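Local structure of SusD homolog (Bacteroides thetaiotaomicron VPI-5482, 3IHV) at residues A300-R313 / D353-T367. The protein probably binds glycans at the cell surface as an outer-membrane lipoprotein of the SusD family, serving sugar uptake. Numbering follows the deposited sequence.
Sequences ANVKVVHTFVLDWR and DADPTKAQKNKQNYT. With EDO (1,2-ethanediol), chain G.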
# COMPACT_ATOMS: atom_id res chain seq x y z
N ALA A 300 7.70 -0.75 16.35
CA ALA A 300 7.85 0.57 15.71
C ALA A 300 9.18 0.73 15.00
O ALA A 300 9.95 1.64 15.29
CB ALA A 300 7.64 1.71 16.75
N ASN A 301 9.46 -0.20 14.11
CA ASN A 301 10.70 -0.24 13.36
C ASN A 301 10.72 0.61 12.08
O ASN A 301 11.78 0.70 11.41
CB ASN A 301 11.04 -1.71 13.03
CG ASN A 301 11.36 -2.50 14.26
OD1 ASN A 301 12.03 -2.00 15.14
ND2 ASN A 301 10.95 -3.76 14.28
N VAL A 302 9.59 1.21 11.72
CA VAL A 302 9.55 2.10 10.57
C VAL A 302 9.86 3.50 11.11
O VAL A 302 9.13 4.04 11.95
CB VAL A 302 8.16 2.12 9.87
CG1 VAL A 302 8.16 3.24 8.79
CG2 VAL A 302 7.85 0.70 9.29
N LYS A 303 10.98 4.05 10.64
CA LYS A 303 11.43 5.33 11.10
C LYS A 303 11.31 6.36 9.98
O LYS A 303 11.41 6.02 8.81
CB LYS A 303 12.89 5.23 11.58
CG LYS A 303 13.11 4.25 12.69
CD LYS A 303 12.15 4.51 13.87
CE LYS A 303 12.56 3.77 15.13
NZ LYS A 303 11.54 4.04 16.21
N VAL A 304 11.05 7.59 10.37
CA VAL A 304 10.83 8.67 9.40
C VAL A 304 12.13 9.38 9.07
O VAL A 304 12.89 9.78 9.98
CB VAL A 304 9.80 9.71 9.93
CG1 VAL A 304 9.60 10.85 8.89
CG2 VAL A 304 8.49 9.03 10.31
N VAL A 305 12.39 9.57 7.78
CA VAL A 305 13.60 10.27 7.36
C VAL A 305 13.48 11.73 7.80
O VAL A 305 12.52 12.41 7.43
CB VAL A 305 13.85 10.09 5.86
CG1 VAL A 305 15.04 10.95 5.37
CG2 VAL A 305 14.08 8.57 5.51
N HIS A 306 14.45 12.23 8.56
CA HIS A 306 14.24 13.56 9.16
C HIS A 306 14.16 14.73 8.17
O HIS A 306 13.45 15.70 8.43
CB HIS A 306 15.21 13.89 10.28
CG HIS A 306 14.65 14.92 11.20
ND1 HIS A 306 13.55 14.66 11.99
CD2 HIS A 306 14.98 16.22 11.41
CE1 HIS A 306 13.26 15.75 12.69
NE2 HIS A 306 14.11 16.71 12.35
N THR A 307 14.85 14.63 7.04
CA THR A 307 14.75 15.67 6.03
C THR A 307 13.31 15.83 5.49
O THR A 307 12.89 16.93 5.12
CB THR A 307 15.75 15.44 4.94
OG1 THR A 307 15.76 14.06 4.58
CG2 THR A 307 17.20 15.84 5.44
N PHE A 308 12.54 14.74 5.46
CA PHE A 308 11.12 14.80 5.11
C PHE A 308 10.38 15.65 6.14
O PHE A 308 9.58 16.55 5.79
CB PHE A 308 10.55 13.39 5.00
CG PHE A 308 9.07 13.33 4.68
CD1 PHE A 308 8.55 14.01 3.60
CD2 PHE A 308 8.20 12.51 5.43
CE1 PHE A 308 7.22 13.91 3.29
CE2 PHE A 308 6.87 12.43 5.11
CZ PHE A 308 6.39 13.14 4.05
N VAL A 309 10.64 15.36 7.42
CA VAL A 309 10.10 16.15 8.51
C VAL A 309 10.43 17.62 8.34
O VAL A 309 9.53 18.48 8.47
CB VAL A 309 10.57 15.69 9.91
CG1 VAL A 309 10.07 16.67 11.02
CG2 VAL A 309 10.17 14.25 10.20
N LEU A 310 11.70 17.94 8.08
CA LEU A 310 12.09 19.34 7.92
C LEU A 310 11.33 20.02 6.77
O LEU A 310 10.86 21.16 6.94
CB LEU A 310 13.61 19.47 7.78
CG LEU A 310 14.42 18.99 8.99
CD1 LEU A 310 15.93 19.06 8.68
CD2 LEU A 310 14.12 19.76 10.29
N ASP A 311 11.22 19.35 5.62
CA ASP A 311 10.49 19.93 4.47
C ASP A 311 9.06 20.20 4.87
O ASP A 311 8.55 21.29 4.67
CB ASP A 311 10.46 19.01 3.26
CG ASP A 311 11.77 18.93 2.57
OD1 ASP A 311 12.64 19.79 2.83
OD2 ASP A 311 11.95 17.96 1.79
N TRP A 312 8.44 19.21 5.50
CA TRP A 312 7.02 19.32 5.83
C TRP A 312 6.75 20.37 6.89
O TRP A 312 5.70 21.00 6.87
CB TRP A 312 6.49 17.98 6.34
CG TRP A 312 5.05 17.72 6.02
CD1 TRP A 312 4.12 18.62 5.60
CD2 TRP A 312 4.36 16.47 6.16
NE1 TRP A 312 2.92 17.99 5.41
CE2 TRP A 312 3.04 16.67 5.74
CE3 TRP A 312 4.76 15.18 6.56
CZ2 TRP A 312 2.08 15.64 5.74
CZ3 TRP A 312 3.83 14.16 6.54
CH2 TRP A 312 2.50 14.39 6.14
N ARG A 313 7.68 20.56 7.83
CA ARG A 313 7.50 21.57 8.86
C ARG A 313 7.40 23.01 8.34
O ARG A 313 6.87 23.87 9.05
CB ARG A 313 8.58 21.48 9.94
CG ARG A 313 8.42 20.25 10.80
CD ARG A 313 9.43 20.18 11.93
NE ARG A 313 9.04 19.14 12.90
CZ ARG A 313 9.70 18.87 14.01
NH1 ARG A 313 10.78 19.56 14.34
NH2 ARG A 313 9.25 17.92 14.83
N ASP A 353 13.08 19.64 20.34
CA ASP A 353 12.38 19.02 19.21
C ASP A 353 12.18 20.00 18.04
O ASP A 353 12.27 19.61 16.88
CB ASP A 353 11.03 18.44 19.63
CG ASP A 353 10.49 17.48 18.60
OD1 ASP A 353 11.07 16.35 18.50
OD2 ASP A 353 9.54 17.88 17.85
N ALA A 354 11.95 21.27 18.34
CA ALA A 354 11.69 22.27 17.31
C ALA A 354 12.91 22.74 16.52
O ALA A 354 12.80 23.13 15.38
CB ALA A 354 10.99 23.49 17.96
N ASP A 355 14.08 22.68 17.13
CA ASP A 355 15.32 23.20 16.55
C ASP A 355 16.02 22.11 15.75
O ASP A 355 16.43 21.12 16.31
CB ASP A 355 16.21 23.69 17.68
CG ASP A 355 17.48 24.39 17.19
OD1 ASP A 355 17.91 24.14 16.06
OD2 ASP A 355 18.02 25.21 17.96
N PRO A 356 16.19 22.31 14.43
CA PRO A 356 16.77 21.26 13.62
C PRO A 356 18.19 20.85 13.97
O PRO A 356 18.58 19.75 13.60
CB PRO A 356 16.72 21.82 12.19
CG PRO A 356 16.50 23.25 12.33
CD PRO A 356 15.78 23.47 13.62
N THR A 357 18.93 21.70 14.68
CA THR A 357 20.30 21.41 15.02
C THR A 357 20.40 20.62 16.33
O THR A 357 21.49 20.20 16.71
CB THR A 357 21.12 22.74 15.16
OG1 THR A 357 20.65 23.51 16.27
CG2 THR A 357 21.02 23.58 13.87
N LYS A 358 19.29 20.46 17.05
CA LYS A 358 19.28 19.79 18.35
C LYS A 358 18.71 18.36 18.33
O LYS A 358 17.81 18.03 17.55
CB LYS A 358 18.49 20.63 19.37
CG LYS A 358 19.05 22.08 19.58
N ALA A 359 19.25 17.54 19.22
CA ALA A 359 18.78 16.17 19.47
C ALA A 359 18.60 15.38 18.21
O ALA A 359 17.64 14.62 18.07
CB ALA A 359 17.44 16.22 20.26
N GLN A 360 19.53 15.56 17.28
CA GLN A 360 19.43 14.94 15.98
C GLN A 360 19.44 13.42 16.03
O GLN A 360 18.74 12.78 15.28
CB GLN A 360 20.54 15.44 15.07
CG GLN A 360 20.48 16.94 14.79
CD GLN A 360 21.52 17.38 13.76
OE1 GLN A 360 22.63 16.88 13.77
NE2 GLN A 360 21.16 18.33 12.91
N LYS A 361 20.23 12.85 16.91
CA LYS A 361 20.31 11.40 16.99
C LYS A 361 18.94 10.78 17.25
O LYS A 361 18.53 9.89 16.55
CB LYS A 361 21.27 10.97 18.10
CG LYS A 361 21.50 9.46 18.17
CD LYS A 361 22.58 9.13 19.18
N ASN A 362 18.24 11.27 18.27
CA ASN A 362 16.94 10.72 18.67
C ASN A 362 15.83 11.05 17.69
O ASN A 362 14.84 10.32 17.58
CB ASN A 362 16.55 11.21 20.08
CG ASN A 362 17.41 10.55 21.20
OD1 ASN A 362 18.28 9.73 20.93
ND2 ASN A 362 17.14 10.90 22.43
N LYS A 363 15.98 12.16 16.96
CA LYS A 363 15.01 12.50 15.94
C LYS A 363 14.89 11.42 14.85
O LYS A 363 13.83 11.25 14.22
CB LYS A 363 15.32 13.86 15.32
CG LYS A 363 14.95 14.96 16.26
CD LYS A 363 15.40 16.33 15.79
CE LYS A 363 14.81 17.40 16.70
NZ LYS A 363 15.26 18.80 16.42
N GLN A 364 15.97 10.64 14.68
CA GLN A 364 15.94 9.57 13.71
C GLN A 364 14.98 8.44 14.08
O GLN A 364 14.68 7.56 13.24
CB GLN A 364 17.36 9.01 13.51
CG GLN A 364 18.36 10.07 13.02
CD GLN A 364 19.79 9.54 12.98
OE1 GLN A 364 20.41 9.49 11.92
NE2 GLN A 364 20.32 9.14 14.16
N ASN A 365 14.48 8.46 15.32
CA ASN A 365 13.59 7.43 15.82
C ASN A 365 12.10 7.77 15.66
O ASN A 365 11.28 6.93 16.03
CB ASN A 365 13.92 7.08 17.26
CG ASN A 365 15.18 6.26 17.38
OD1 ASN A 365 15.45 5.41 16.53
ND2 ASN A 365 15.91 6.44 18.47
N TYR A 366 11.75 8.95 15.15
CA TYR A 366 10.35 9.29 14.86
C TYR A 366 9.76 8.16 14.02
O TYR A 366 10.46 7.52 13.21
CB TYR A 366 10.21 10.56 14.00
CG TYR A 366 10.46 11.92 14.61
CD1 TYR A 366 11.08 12.09 15.85
CD2 TYR A 366 10.15 13.06 13.86
CE1 TYR A 366 11.31 13.36 16.36
CE2 TYR A 366 10.38 14.30 14.33
CZ TYR A 366 10.99 14.46 15.58
OH TYR A 366 11.21 15.71 16.06
N THR A 367 8.45 7.95 14.18
CA THR A 367 7.73 6.88 13.50
C THR A 367 6.49 7.46 12.80
O THR A 367 6.16 8.64 12.97
CB THR A 367 7.23 5.82 14.50
OG1 THR A 367 6.29 6.44 15.43
CG2 THR A 367 8.40 5.22 15.28
C1 EDO G . 6.01 16.21 12.65
O1 EDO G . 6.71 17.43 12.32
C2 EDO G . 6.66 15.43 13.76
O2 EDO G . 6.87 16.26 14.91
O HOH W 1 12.69 11.93 11.76
O HOH W 2 15.11 8.12 10.50
O HOH W 3 14.23 19.06 13.87
O HOH W 4 12.62 21.36 13.23
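The guanidinium of Arg313 holds Asp353 by main chain and side chain at once. NH1 lies 2.9 Å from Asp353 O, which sits in the guanidinium plane, while NH2 forms a salt bridge to Asp353 OD2 at 3.0 Å, on the syn side but well out of the carboxylate plane, the two planar groups turned 64° apart. Lys363 NZ reaches Asp353 O from the opposite face to NH1, and Tyr366 OH donates to Asp353 OD1 at 2.5 Å, so the carboxylate links arginine and phenol; Arg313 NE and NH2 also donate to O1 and O2 of a 1,2-ethanediol, probably from crystallisation. With an alanine at Arg313, the Asp353 carboxylate would probably lose its cationic mate, though Asn327 still bonds OD2, and its carbonyl O one of two donors. Among aromatic contacts, the His306 edge meets the Tyr366 face in an offset edge-to-face pair, planes at 76°, with CE1 3.6 Å from Tyr366 CE2. Lys363 CB covers one His306 face as a CH-pi contact, 4.0 Å from the ring centroid, and Val309 CB the other. Among main-chain acceptors, Tyr366 O takes Val304 N at 2.9 Å, and Lys303, bent at chi2 (-52°), brings NZ to Asn365 O at 2.9 Å. Together these contacts join the C-terminal end of helix 346-354 and the turns leading to strand 367-368 to strand 302-304, paired antiparallel with 52-54, and helix 306-313, in the SusD-family part of this largely helical fold.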